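Local coordinates for protein probable M18-family aminopeptidase 1 (Thermotoga maritima, PDB 2GLF) that is probably a zinc-dependent metalloaminopeptidase of the M18 family, removing amino acids one at a time from the N-terminus of peptides, at residues S47-L52 with R259-A264. Numbering follows the deposited sequence.
Sequences SGFVPL and RALLSA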
ATOM      1  N   SER A  47      58.972  -5.809  31.442  1.00 41.06           N
ATOM      2  CA  SER A  47      59.534  -5.775  30.090  1.00 41.03           C
ATOM      3  C   SER A  47      60.623  -4.708  29.949  1.00 41.14           C
ATOM      4  O   SER A  47      61.447  -4.769  29.037  1.00 41.70           O
ATOM      5  CB  SER A  47      58.431  -5.497  29.062  1.00 26.82           C
ATOM      6  OG  SER A  47      57.431  -6.496  29.103  1.00 25.54           O
ATOM      7  N   GLY A  48      60.601  -3.717  30.833  1.00 25.26           N
ATOM      8  CA  GLY A  48      61.610  -2.676  30.814  1.00 24.91           C
ATOM      9  C   GLY A  48      61.378  -1.430  29.984  1.00 24.83           C
ATOM     10  O   GLY A  48      62.332  -0.849  29.468  1.00 25.45           O
ATOM     11  N   PHE A  49      60.135  -1.001  29.843  1.00 18.05           N
ATOM     12  CA  PHE A  49      59.871   0.202  29.071  1.00 17.17           C
ATOM     13  C   PHE A  49      59.802   1.398  30.009  1.00 17.67           C
ATOM     14  O   PHE A  49      59.548   1.241  31.210  1.00 17.94           O
ATOM     15  CB  PHE A  49      58.538   0.094  28.327  1.00 21.17           C
ATOM     16  CG  PHE A  49      58.602  -0.677  27.038  1.00 20.42           C
ATOM     17  CD1 PHE A  49      58.912  -2.030  27.029  1.00 19.64           C
ATOM     18  CD2 PHE A  49      58.281  -0.054  25.831  1.00 19.13           C
ATOM     19  CE1 PHE A  49      58.893  -2.754  25.837  1.00 19.35           C
ATOM     20  CE2 PHE A  49      58.259  -0.766  24.636  1.00 16.14           C
ATOM     21  CZ  PHE A  49      58.563  -2.117  24.638  1.00 19.26           C
ATOM     22  N   VAL A  50      60.024   2.589  29.460  1.00 25.41           N
ATOM     23  CA  VAL A  50      59.942   3.820  30.241  1.00 26.20           C
ATOM     24  C   VAL A  50      59.268   4.913  29.424  1.00 26.99           C
ATOM     25  O   VAL A  50      59.343   4.924  28.192  1.00 27.13           O
ATOM     26  CB  VAL A  50      61.328   4.331  30.686  1.00 31.48           C
ATOM     27  CG1 VAL A  50      61.926   3.375  31.695  1.00 30.71           C
ATOM     28  CG2 VAL A  50      62.240   4.496  29.481  1.00 29.63           C
ATOM     29  N   PRO A  51      58.599   5.852  30.106  1.00 27.98           N
ATOM     30  CA  PRO A  51      57.893   6.970  29.472  1.00 29.17           C
ATOM     31  C   PRO A  51      58.801   7.807  28.573  1.00 30.93           C
ATOM     32  O   PRO A  51      59.803   8.349  29.041  1.00 31.14           O
ATOM     33  CB  PRO A  51      57.401   7.788  30.665  1.00 13.06           C
ATOM     34  CG  PRO A  51      57.274   6.778  31.748  1.00 11.33           C
ATOM     35  CD  PRO A  51      58.503   5.941  31.570  1.00 11.97           C
ATOM     36  N   LEU A  52      58.458   7.915  27.292  1.00 31.38           N
ATOM     37  CA  LEU A  52      59.246   8.734  26.371  1.00 34.40           C
ATOM     38  C   LEU A  52      59.476  10.073  27.074  1.00 36.95           C
ATOM     39  O   LEU A  52      58.697  10.449  27.946  1.00 38.38           O
ATOM     40  CB  LEU A  52      58.471   8.955  25.067  1.00 24.11           C
ATOM     41  CG  LEU A  52      59.162   9.766  23.970  1.00 23.28           C
ATOM     42  CD1 LEU A  52      60.425   9.050  23.559  1.00 24.79           C
ATOM     43  CD2 LEU A  52      58.240   9.933  22.771  1.00 23.10           C
ATOM     44  N   ARG A 259      52.052  -8.491  22.489  1.00 14.69           N
ATOM     45  CA  ARG A 259      52.898  -9.658  22.693  1.00 15.30           C
ATOM     46  C   ARG A 259      53.968  -9.788  21.617  1.00 16.31           C
ATOM     47  O   ARG A 259      55.075 -10.249  21.890  1.00 17.01           O
ATOM     48  CB  ARG A 259      52.046 -10.931  22.756  1.00 13.76           C
ATOM     49  CG  ARG A 259      51.185 -11.033  24.017  1.00 13.03           C
ATOM     50  CD  ARG A 259      52.046 -11.171  25.268  1.00  9.20           C
ATOM     51  NE  ARG A 259      52.797 -12.415  25.226  1.00 10.78           N
ATOM     52  CZ  ARG A 259      52.249 -13.617  25.357  1.00  9.85           C
ATOM     53  NH1 ARG A 259      50.943 -13.731  25.551  1.00 11.09           N
ATOM     54  NH2 ARG A 259      52.997 -14.704  25.251  1.00  9.20           N
ATOM     55  N   ALA A 260      53.644  -9.380  20.394  1.00 25.37           N
ATOM     56  CA  ALA A 260      54.604  -9.444  19.300  1.00 25.09           C
ATOM     57  C   ALA A 260      55.694  -8.410  19.555  1.00 25.41           C
ATOM     58  O   ALA A 260      56.884  -8.716  19.486  1.00 25.66           O
ATOM     59  CB  ALA A 260      53.912  -9.161  17.979  1.00  1.76           C
ATOM     60  N   LEU A 261      55.278  -7.185  19.863  1.00 21.03           N
ATOM     61  CA  LEU A 261      56.210  -6.096  20.136  1.00 21.12           C
ATOM     62  C   LEU A 261      57.232  -6.521  21.167  1.00 21.77           C
ATOM     63  O   LEU A 261      58.427  -6.297  20.997  1.00 22.20           O
ATOM     64  CB  LEU A 261      55.470  -4.862  20.669  1.00  9.54           C
ATOM     65  CG  LEU A 261      56.367  -3.690  21.095  1.00  9.22           C
ATOM     66  CD1 LEU A 261      57.034  -3.120  19.857  1.00  9.22           C
ATOM     67  CD2 LEU A 261      55.572  -2.604  21.797  1.00  9.22           C
ATOM     68  N   LEU A 262      56.748  -7.145  22.236  1.00 28.07           N
ATOM     69  CA  LEU A 262      57.603  -7.583  23.329  1.00 27.48           C
ATOM     70  C   LEU A 262      58.573  -8.726  23.034  1.00 28.02           C
ATOM     71  O   LEU A 262      59.630  -8.809  23.662  1.00 28.46           O
ATOM     72  CB  LEU A 262      56.741  -7.965  24.536  1.00  3.43           C
ATOM     73  CG  LEU A 262      55.833  -6.878  25.110  1.00  3.43           C
ATOM     74  CD1 LEU A 262      55.232  -7.368  26.411  1.00  3.43           C
ATOM     75  CD2 LEU A 262      56.624  -5.602  25.345  1.00  3.43           C
ATOM     76  N   SER A 263      58.239  -9.602  22.089  1.00 12.03           N
ATOM     77  CA  SER A 263      59.112 -10.733  21.815  1.00 12.76           C
ATOM     78  C   SER A 263      59.778 -10.718  20.452  1.00 13.65           C
ATOM     79  O   SER A 263      60.407 -11.692  20.045  1.00 13.85           O
ATOM     80  CB  SER A 263      58.337 -12.038  21.984  1.00 14.57           C
ATOM     81  OG  SER A 263      57.344 -12.158  20.986  1.00 15.56           O
ATOM     82  N   ALA A 264      59.659  -9.615  19.743  1.00 22.95           N
ATOM     83  CA  ALA A 264      60.271  -9.546  18.433  1.00 24.88           C
ATOM     84  C   ALA A 264      61.770  -9.245  18.514  1.00 26.54           C
ATOM     85  O   ALA A 264      62.257  -8.672  19.494  1.00 27.15           O
ATOM     86  CB  ALA A 264      59.564  -8.485  17.592  1.00 22.43           C
TER
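The hydroxyl of S47 is hydrogen-bonded to the carbonyl O of I43, in the last turn of helix 33-45, and its OG lies in van der Waals contact with L262 CD1, at 3.6 Å. Both methyls of L262 face the turn that follows helix 33-45, with CD2 also at 4.1 Å from S47 CB. That same CD2 reaches the ring of F49, 3.7 Å from its CE1, so one methyl touches both the serine and the phenylalanine. The CB of L262 leaves the helix at a slant to residues 47-52; CG lies anti to its carbonyl carbon (chi1 -59°) and CD1 continues the chain in extended form, which carries the two methyls across to the turn. L261 adds a looser contact, its CD2 4.2 Å from F49 CZ, and both leucines approach the ring obliquely. S47 and F49 are separated by G48, whose positive phi turns the chain.

The F49 ring is buried, with L44 and Y65 as further neighbours, whereas S47 and L262 lie nearer the surface. L261 also packs on I270 and V272 of strand 270-275 in the central sheet. The contact thus joins the end of helix 248-263 to the turn between helix 33-45 and edge strand 50-51. Such packing of helices and their connecting turns against a central mixed sheet belongs to the alpha/beta catalytic domain of M18 aminopeptidases, here at the sheet's margin, away from the manganese sites.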